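Local atomic coordinates of lipid II:glycine glycyltransferase (Staphylococcus aureus, PDB entry 6SNR), a protein that probably adds the first glycine of the pentaglycine cross-bridge to the lysine of lipid II, using glycyl-tRNA as donor, in building staphylococcal peptidoglycan. Residues T27-T32 with D218-D223; A307-A312 with K342-H347. All coordinates share one frame; numbering follows the deposited sequence.

Interaction 1. Residues T27-T32 with D218-D223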
ATOM      1  N   THR A  27      -2.355   0.148 -17.769  1.00 15.80           N
ATOM      2  CA  THR A  27      -1.385   0.405 -18.777  1.00 15.20           C
ATOM      3  C   THR A  27      -0.080   1.053 -18.284  1.00 16.07           C
ATOM      4  O   THR A  27       0.986   0.746 -18.778  1.00 17.70           O
ATOM      5  CB  THR A  27      -1.957   1.191 -19.993  1.00 16.47           C
ATOM      6  OG1 THR A  27      -2.256   2.550 -19.605  1.00 18.15           O
ATOM      7  CG2 THR A  27      -3.168   0.552 -20.578  1.00 16.00           C
ATOM      8  N   LYS A  28      -0.163   1.962 -17.290  1.00 15.95           N
ATOM      9  CA  LYS A  28       1.039   2.593 -16.780  1.00 17.03           C
ATOM     10  C   LYS A  28       1.866   1.625 -15.905  1.00 15.94           C
ATOM     11  O   LYS A  28       3.064   1.812 -15.770  1.00 17.38           O
ATOM     12  CB  LYS A  28       0.695   3.861 -15.982  1.00 18.44           C
ATOM     13  CG  LYS A  28       0.048   4.945 -16.789  1.00 21.66           C
ATOM     14  CD  LYS A  28       0.950   5.470 -17.870  1.00 23.50           C
ATOM     15  CE  LYS A  28       0.443   6.846 -18.322  1.00 24.92           C
ATOM     16  NZ  LYS A  28       0.376   7.845 -17.196  1.00 28.74           N
ATOM     17  N   TRP A  29       1.214   0.591 -15.363  1.00 16.61           N
ATOM     18  CA  TRP A  29       2.004  -0.475 -14.681  1.00 16.59           C
ATOM     19  C   TRP A  29       2.858  -1.224 -15.723  1.00 16.81           C
ATOM     20  O   TRP A  29       4.063  -1.505 -15.516  1.00 16.23           O
ATOM     21  CB  TRP A  29       1.108  -1.435 -13.949  1.00 17.70           C
ATOM     22  CG  TRP A  29       1.898  -2.484 -13.265  1.00 18.42           C
ATOM     23  CD1 TRP A  29       2.130  -3.754 -13.712  1.00 19.68           C
ATOM     24  CD2 TRP A  29       2.633  -2.346 -12.045  1.00 22.80           C
ATOM     25  NE1 TRP A  29       2.959  -4.401 -12.853  1.00 22.41           N
ATOM     26  CE2 TRP A  29       3.280  -3.573 -11.817  1.00 23.94           C
ATOM     27  CE3 TRP A  29       2.812  -1.303 -11.123  1.00 25.51           C
ATOM     28  CZ2 TRP A  29       4.050  -3.804 -10.691  1.00 27.38           C
ATOM     29  CZ3 TRP A  29       3.595  -1.521 -10.028  1.00 28.83           C
ATOM     30  CH2 TRP A  29       4.212  -2.768  -9.817  1.00 27.55           C
ATOM     31  N   ALA A  30       2.267  -1.541 -16.871  1.00 17.59           N
ATOM     32  CA  ALA A  30       3.081  -2.127 -17.968  1.00 19.82           C
ATOM     33  C   ALA A  30       4.242  -1.260 -18.354  1.00 18.99           C
ATOM     34  O   ALA A  30       5.344  -1.764 -18.598  1.00 20.46           O
ATOM     35  CB  ALA A  30       2.211  -2.447 -19.174  1.00 20.69           C
ATOM     36  N   GLU A  31       4.070   0.065 -18.317  1.00 19.01           N
ATOM     37  CA  GLU A  31       5.192   0.936 -18.615  1.00 19.99           C
ATOM     38  C   GLU A  31       6.364   0.688 -17.676  1.00 19.86           C
ATOM     39  O   GLU A  31       7.508   0.712 -18.109  1.00 22.05           O
ATOM     40  CB  GLU A  31       4.806   2.427 -18.568  1.00 22.15           C
ATOM     41  CG  GLU A  31       3.861   2.835 -19.658  1.00 27.10           C
ATOM     42  CD  GLU A  31       4.531   3.005 -21.003  1.00 30.72           C
ATOM     43  OE1 GLU A  31       5.775   3.111 -21.069  1.00 33.15           O
ATOM     44  OE2 GLU A  31       3.782   3.020 -22.000  1.00 38.70           O
ATOM     45  N   THR A  32       6.088   0.408 -16.393  1.00 18.65           N
ATOM     46  CA  THR A  32       7.151   0.194 -15.402  1.00 18.82           C
ATOM     47  C   THR A  32       7.925  -1.091 -15.641  1.00 19.94           C
ATOM     48  O   THR A  32       9.057  -1.242 -15.210  1.00 22.08           O
ATOM     49  CB  THR A  32       6.645   0.174 -13.943  1.00 19.72           C
ATOM     50  OG1 THR A  32       6.037  -1.103 -13.657  1.00 20.73           O
ATOM     51  CG2 THR A  32       5.715   1.277 -13.657  1.00 20.18           C
ATOM     52  N   ASP A 218       6.967   7.727 -11.730  1.00 25.54           N
ATOM     53  CA  ASP A 218       6.802   8.547 -12.910  1.00 25.59           C
ATOM     54  C   ASP A 218       5.710   8.046 -13.853  1.00 26.80           C
ATOM     55  O   ASP A 218       5.106   8.825 -14.582  1.00 32.32           O
ATOM     56  CB  ASP A 218       8.112   8.589 -13.708  1.00 25.82           C
ATOM     57  CG  ASP A 218       9.218   9.393 -13.037  1.00 30.14           C
ATOM     58  OD1 ASP A 218       8.963  10.140 -12.067  1.00 29.79           O
ATOM     59  OD2 ASP A 218      10.374   9.244 -13.489  1.00 31.96           O
ATOM     60  N   ALA A 219       5.491   6.732 -13.906  1.00 25.86           N
ATOM     61  CA  ALA A 219       4.418   6.214 -14.762  1.00 24.44           C
ATOM     62  C   ALA A 219       3.033   6.531 -14.242  1.00 22.75           C
ATOM     63  O   ALA A 219       2.117   6.887 -14.982  1.00 22.26           O
ATOM     64  CB  ALA A 219       4.566   4.704 -14.917  1.00 25.29           C
ATOM     65  N   LEU A 220       2.863   6.337 -12.948  1.00 20.12           N
ATOM     66  CA  LEU A 220       1.557   6.360 -12.346  1.00 19.02           C
ATOM     67  C   LEU A 220       1.145   7.671 -11.616  1.00 18.11           C
ATOM     68  O   LEU A 220      -0.021   7.899 -11.436  1.00 17.91           O
ATOM     69  CB  LEU A 220       1.481   5.158 -11.406  1.00 21.16           C
ATOM     70  CG  LEU A 220       1.403   3.795 -12.148  1.00 23.42           C
ATOM     71  CD1 LEU A 220       2.242   2.775 -11.392  1.00 25.75           C
ATOM     72  CD2 LEU A 220      -0.033   3.344 -12.227  1.00 21.64           C
ATOM     73  N   HIS A 221       2.108   8.454 -11.181  1.00 20.73           N
ATOM     74  CA  HIS A 221       1.809   9.657 -10.386  1.00 21.04           C
ATOM     75  C   HIS A 221       0.971  10.717 -11.134  1.00 23.20           C
ATOM     76  O   HIS A 221       0.007  11.283 -10.582  1.00 22.23           O
ATOM     77  CB  HIS A 221       3.058  10.301  -9.845  1.00 22.47           C
ATOM     78  CG  HIS A 221       2.789  11.588  -9.130  1.00 23.31           C
ATOM     79  ND1 HIS A 221       2.020  11.653  -7.980  1.00 22.79           N
ATOM     80  CD2 HIS A 221       3.168  12.859  -9.403  1.00 27.86           C
ATOM     81  CE1 HIS A 221       1.942  12.914  -7.578  1.00 26.47           C
ATOM     82  NE2 HIS A 221       2.619  13.666  -8.436  1.00 27.89           N
ATOM     83  N   GLU A 222       1.303  10.892 -12.404  1.00 28.31           N
ATOM     84  CA  GLU A 222       0.563  11.806 -13.304  1.00 31.95           C
ATOM     85  C   GLU A 222      -0.959  11.626 -13.231  1.00 26.06           C
ATOM     86  O   GLU A 222      -1.711  12.588 -13.194  1.00 27.69           O
ATOM     87  CB  GLU A 222       1.041  11.524 -14.752  1.00 36.97           C
ATOM     88  CG  GLU A 222       0.872  12.672 -15.727  1.00 47.06           C
ATOM     89  CD  GLU A 222       0.855  12.233 -17.181  1.00 44.29           C
ATOM     90  OE1 GLU A 222       0.757  11.013 -17.498  1.00 52.00           O
ATOM     91  OE2 GLU A 222       0.919  13.133 -18.021  1.00 52.40           O
ATOM     92  N   ASP A 223      -1.417  10.363 -13.200  1.00 21.44           N
ATOM     93  CA  ASP A 223      -2.808   9.987 -13.091  1.00 20.24           C
ATOM     94  C   ASP A 223      -3.392   9.928 -11.668  1.00 17.65           C
ATOM     95  O   ASP A 223      -4.579   9.592 -11.479  1.00 20.25           O
ATOM     96  CB  ASP A 223      -3.011   8.599 -13.766  1.00 21.14           C
ATOM     97  CG  ASP A 223      -2.577   8.597 -15.205  1.00 22.03           C
ATOM     98  OD1 ASP A 223      -2.931   9.521 -16.012  1.00 21.76           O
ATOM     99  OD2 ASP A 223      -1.831   7.672 -15.568  1.00 22.98           O
TER

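Interaction 2. Residues A307-A312 with K342-H347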
ATOM      1  N   ALA A 307       6.576   6.527   2.546  1.00 19.16           N
ATOM      2  CA  ALA A 307       5.925   5.411   1.899  1.00 19.21           C
ATOM      3  C   ALA A 307       5.356   5.778   0.544  1.00 18.61           C
ATOM      4  O   ALA A 307       5.029   6.929   0.273  1.00 18.67           O
ATOM      5  CB  ALA A 307       4.817   4.919   2.785  1.00 20.05           C
ATOM      6  N   LEU A 308       5.211   4.746  -0.299  1.00 17.64           N
ATOM      7  CA  LEU A 308       4.537   4.863  -1.581  1.00 18.63           C
ATOM      8  C   LEU A 308       3.166   4.192  -1.550  1.00 17.76           C
ATOM      9  O   LEU A 308       3.065   3.031  -1.135  1.00 17.39           O
ATOM     10  CB  LEU A 308       5.431   4.232  -2.627  1.00 19.62           C
ATOM     11  CG  LEU A 308       6.679   4.990  -3.087  1.00 22.83           C
ATOM     12  CD1 LEU A 308       7.585   4.094  -3.948  1.00 25.95           C
ATOM     13  CD2 LEU A 308       6.304   6.234  -3.855  1.00 26.39           C
ATOM     14  N   LEU A 309       2.130   4.923  -1.988  1.00 17.05           N
ATOM     15  CA  LEU A 309       0.727   4.527  -1.966  1.00 17.41           C
ATOM     16  C   LEU A 309       0.235   4.526  -3.411  1.00 16.51           C
ATOM     17  O   LEU A 309       0.396   5.514  -4.109  1.00 17.78           O
ATOM     18  CB  LEU A 309      -0.108   5.537  -1.181  1.00 18.85           C
ATOM     19  CG  LEU A 309      -1.595   5.314  -1.032  1.00 19.68           C
ATOM     20  CD1 LEU A 309      -1.848   4.053  -0.230  1.00 18.43           C
ATOM     21  CD2 LEU A 309      -2.301   6.534  -0.414  1.00 18.91           C
ATOM     22  N   MET A 310      -0.277   3.383  -3.875  1.00 16.82           N
ATOM     23  CA  MET A 310      -0.782   3.251  -5.260  1.00 17.58           C
ATOM     24  C   MET A 310      -2.260   3.100  -5.291  1.00 15.91           C
ATOM     25  O   MET A 310      -2.883   2.735  -4.291  1.00 15.35           O
ATOM     26  CB  MET A 310      -0.180   1.988  -5.931  1.00 18.01           C
ATOM     27  CG  MET A 310       1.278   1.760  -5.723  1.00 22.12           C
ATOM     28  SD  MET A 310       2.341   3.154  -6.083  1.00 25.23           S
ATOM     29  CE  MET A 310       2.955   3.480  -4.490  1.00 33.13           C
ATOM     30  N   PHE A 311      -2.896   3.309  -6.456  1.00 16.16           N
ATOM     31  CA  PHE A 311      -4.329   3.159  -6.595  1.00 14.98           C
ATOM     32  C   PHE A 311      -4.706   2.473  -7.907  1.00 15.34           C
ATOM     33  O   PHE A 311      -4.019   2.655  -8.937  1.00 15.61           O
ATOM     34  CB  PHE A 311      -5.055   4.495  -6.665  1.00 15.90           C
ATOM     35  CG  PHE A 311      -4.970   5.293  -5.379  1.00 17.04           C
ATOM     36  CD1 PHE A 311      -3.917   6.152  -5.141  1.00 17.42           C
ATOM     37  CD2 PHE A 311      -5.940   5.136  -4.449  1.00 18.80           C
ATOM     38  CE1 PHE A 311      -3.849   6.884  -3.927  1.00 19.80           C
ATOM     39  CE2 PHE A 311      -5.896   5.842  -3.260  1.00 20.37           C
ATOM     40  CZ  PHE A 311      -4.847   6.703  -2.994  1.00 20.22           C
ATOM     41  N   ALA A 312      -5.811   1.777  -7.846  1.00 14.90           N
ATOM     42  CA  ALA A 312      -6.518   1.254  -9.025  1.00 16.02           C
ATOM     43  C   ALA A 312      -7.990   1.296  -8.753  1.00 15.75           C
ATOM     44  O   ALA A 312      -8.579   0.347  -8.260  1.00 18.97           O
ATOM     45  CB  ALA A 312      -6.029  -0.171  -9.384  1.00 16.18           C
ATOM     46  N   LYS A 342      -6.641   7.574   5.420  1.00 19.23           N
ATOM     47  CA  LYS A 342      -7.614   8.648   5.250  1.00 20.13           C
ATOM     48  C   LYS A 342      -7.517   9.297   3.862  1.00 20.10           C
ATOM     49  O   LYS A 342      -8.562   9.529   3.249  1.00 20.64           O
ATOM     50  CB  LYS A 342      -7.495   9.692   6.386  1.00 20.68           C
ATOM     51  CG  LYS A 342      -7.949   9.138   7.737  1.00 23.02           C
ATOM     52  CD  LYS A 342      -7.869  10.234   8.815  1.00 26.45           C
ATOM     53  CE  LYS A 342      -6.530  10.967   8.786  1.00 29.34           C
ATOM     54  NZ  LYS A 342      -6.377  11.986   9.875  1.00 29.52           N
ATOM     55  N   TYR A 343      -6.296   9.542   3.364  1.00 18.81           N
ATOM     56  CA  TYR A 343      -6.067  10.106   2.046  1.00 20.13           C
ATOM     57  C   TYR A 343      -6.652   9.167   0.993  1.00 19.82           C
ATOM     58  O   TYR A 343      -7.308   9.609   0.047  1.00 19.87           O
ATOM     59  CB  TYR A 343      -4.561  10.291   1.748  1.00 18.63           C
ATOM     60  CG  TYR A 343      -4.301  10.809   0.356  1.00 20.71           C
ATOM     61  CD1 TYR A 343      -4.178   9.961  -0.722  1.00 20.87           C
ATOM     62  CD2 TYR A 343      -4.225  12.167   0.109  1.00 24.27           C
ATOM     63  CE1 TYR A 343      -3.979  10.448  -1.992  1.00 21.32           C
ATOM     64  CE2 TYR A 343      -4.024  12.666  -1.157  1.00 25.66           C
ATOM     65  CZ  TYR A 343      -3.860  11.795  -2.212  1.00 24.84           C
ATOM     66  OH  TYR A 343      -3.663  12.260  -3.494  1.00 28.28           O
ATOM     67  N   ALA A 344      -6.407   7.891   1.168  1.00 20.43           N
ATOM     68  CA  ALA A 344      -6.866   6.897   0.200  1.00 19.92           C
ATOM     69  C   ALA A 344      -8.405   6.919   0.145  1.00 20.50           C
ATOM     70  O   ALA A 344      -9.006   6.929  -0.943  1.00 22.79           O
ATOM     71  CB  ALA A 344      -6.350   5.497   0.557  1.00 20.65           C
ATOM     72  N   ARG A 345      -9.060   6.915   1.312  1.00 19.84           N
ATOM     73  CA  ARG A 345     -10.520   6.974   1.390  1.00 20.32           C
ATOM     74  C   ARG A 345     -11.036   8.235   0.667  1.00 21.99           C
ATOM     75  O   ARG A 345     -12.006   8.175  -0.129  1.00 20.92           O
ATOM     76  CB  ARG A 345     -10.969   7.019   2.870  1.00 21.43           C
ATOM     77  CG  ARG A 345     -12.479   7.198   3.059  1.00 22.34           C
ATOM     78  CD  ARG A 345     -12.859   7.513   4.521  1.00 21.73           C
ATOM     79  NE  ARG A 345     -12.328   8.830   4.889  1.00 22.84           N
ATOM     80  CZ  ARG A 345     -11.917   9.179   6.111  1.00 23.20           C
ATOM     81  NH1 ARG A 345     -12.001   8.340   7.139  1.00 24.45           N
ATOM     82  NH2 ARG A 345     -11.383  10.382   6.289  1.00 25.28           N
ATOM     83  N   GLU A 346     -10.388   9.364   0.911  1.00 22.88           N
ATOM     84  CA  GLU A 346     -10.825  10.631   0.302  1.00 24.32           C
ATOM     85  C   GLU A 346     -10.651  10.638  -1.226  1.00 26.49           C
ATOM     86  O   GLU A 346     -11.378  11.356  -1.930  1.00 27.15           O
ATOM     87  CB  GLU A 346     -10.111  11.819   0.987  1.00 27.05           C
ATOM     88  CG  GLU A 346     -10.582  12.047   2.432  1.00 28.48           C
ATOM     89  CD  GLU A 346     -12.092  12.072   2.566  1.00 29.83           C
ATOM     90  OE1 GLU A 346     -12.711  12.988   1.979  1.00 32.09           O
ATOM     91  OE2 GLU A 346     -12.663  11.168   3.224  1.00 30.32           O
ATOM     92  N   HIS A 347      -9.689   9.848  -1.734  1.00 24.47           N
ATOM     93  CA  HIS A 347      -9.450   9.707  -3.175  1.00 25.79           C
ATOM     94  C   HIS A 347     -10.456   8.759  -3.841  1.00 24.96           C
ATOM     95  O   HIS A 347     -10.524   8.719  -5.079  1.00 30.52           O
ATOM     96  CB  HIS A 347      -7.976   9.270  -3.392  1.00 25.26           C
ATOM     97  CG  HIS A 347      -7.466   9.388  -4.803  1.00 27.64           C
ATOM     98  ND1 HIS A 347      -7.285  10.597  -5.445  1.00 28.62           N
ATOM     99  CD2 HIS A 347      -7.069   8.433  -5.684  1.00 30.10           C
ATOM    100  CE1 HIS A 347      -6.795  10.385  -6.656  1.00 28.34           C
ATOM    101  NE2 HIS A 347      -6.650   9.081  -6.822  1.00 28.82           N
TER

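Interaction 1. Residues T27-T32 with D218-D223
A219 presses its methyl group against segment 27-32 of helix 27-33: CB lies 3.4 Å from K28 O and 3.8 Å from T32 CG2. Its carbonyl oxygen takes a hydrogen bond from K28 NZ (3.0 Å), which arrives nearly head-on, with a C=O...N angle of 168°. The lysine chain bends at chi2 and again at chi4, curling round A219 O so that CB, CG and CD all pass close to it. L220 follows with a forked contact: CD2 packs on K28 CB at 3.9 Å, while CD1 meets the rim of the W29 indole at CE3, near the ring plane. E222 reaches in with an extended chain, and its OE1 forms a salt bridge of 3.2 Å with K28 NZ. The D223 side chain runs against that of K28 and makes the shorter salt bridge, OD2 to NZ 2.7 Å, on the syn side but 31° out of the carboxylate plane. K28, E222 and D223 thus form a salt-bridge network, with the A219 carbonyl as a third acceptor, and the two carboxylates probably stabilise the ammonium charge. Around this contact, A30 touches Q56 and L58 of strand 50-61, whereas L220 touches A226 of strand 226-233, so the pair bridges two different sheets.

Interaction 2. Residues A307-A312 with K342-H347
E346 OE2 is held by its helix neighbour R345: NE donates a 2.9 Å hydrogen bond to the anti lone pair of OE2 within a salt bridge, and R345 NH2 adds a weak second one. The CB of R345 points away from strand 307-312, and its guanidinium also binds D156 and the backbone oxygen of K154; the contact with the strand is made instead by apolar and aromatic groups. There F311 is the centre of the contact. H347 lays an edge over its ring, with CD2 3.6 Å above the plane and over the middle; the centroids are 4.5 Å apart and the planes are inclined at 54°, an edge-to-face pair tilted well away from perpendicular. With CG of H347 anti to the backbone N (chi1 -166°), the imidazole is carried over the F311 ring. At the rim of the same phenyl ring, in its plane, CE2 comes to 3.7 Å from A344 CA, and the small alanine side chain probably lets the ring come close to the helix backbone. F311 CZ also meets the edge of the Y343 ring at CE1, 4.0 Å away. Two residues earlier on the strand, L309 CD2 touches Y343 CD1 at 3.9 Å and, more loosely, A344 CB; Y343 also forms an edge-to-face pair with F229 of strand 226-233. Strand and helix run nearly alongside, their axes 10.3 Å apart and 22° from parallel. The helix belongs to the beta-alpha-beta crossover that joins strand 315-323 to the parallel strand 351-356, and its packing against one face of the sheet, nearly along strand 307-312, is consistent with the acetyltransferase-like fold of the FemABX family.

In the fold
Both segments of interaction 1 precede those of interaction 2 in the sequence; the centres of the two contacts are 15 Å apart and their nearest atoms about 5 Å apart, without touching. Strand 302-312 relates them. L309 and F311 face the helix of interaction 2, while L308, alternating with them, packs on F213, I216 and Y217 of helix 210-220, which supplies A219 and L220 to interaction 1; the sheet is therefore layered between the two helices. L23 is a shared neighbour, touched by W29, L220 and M310, and D225 is touched by both L220 and F311. Interaction 2 is a mostly buried contact on one sheet, whereas interaction 1 joins helix 210-220 beside that sheet to the helix packed on strand 50-61 of the other.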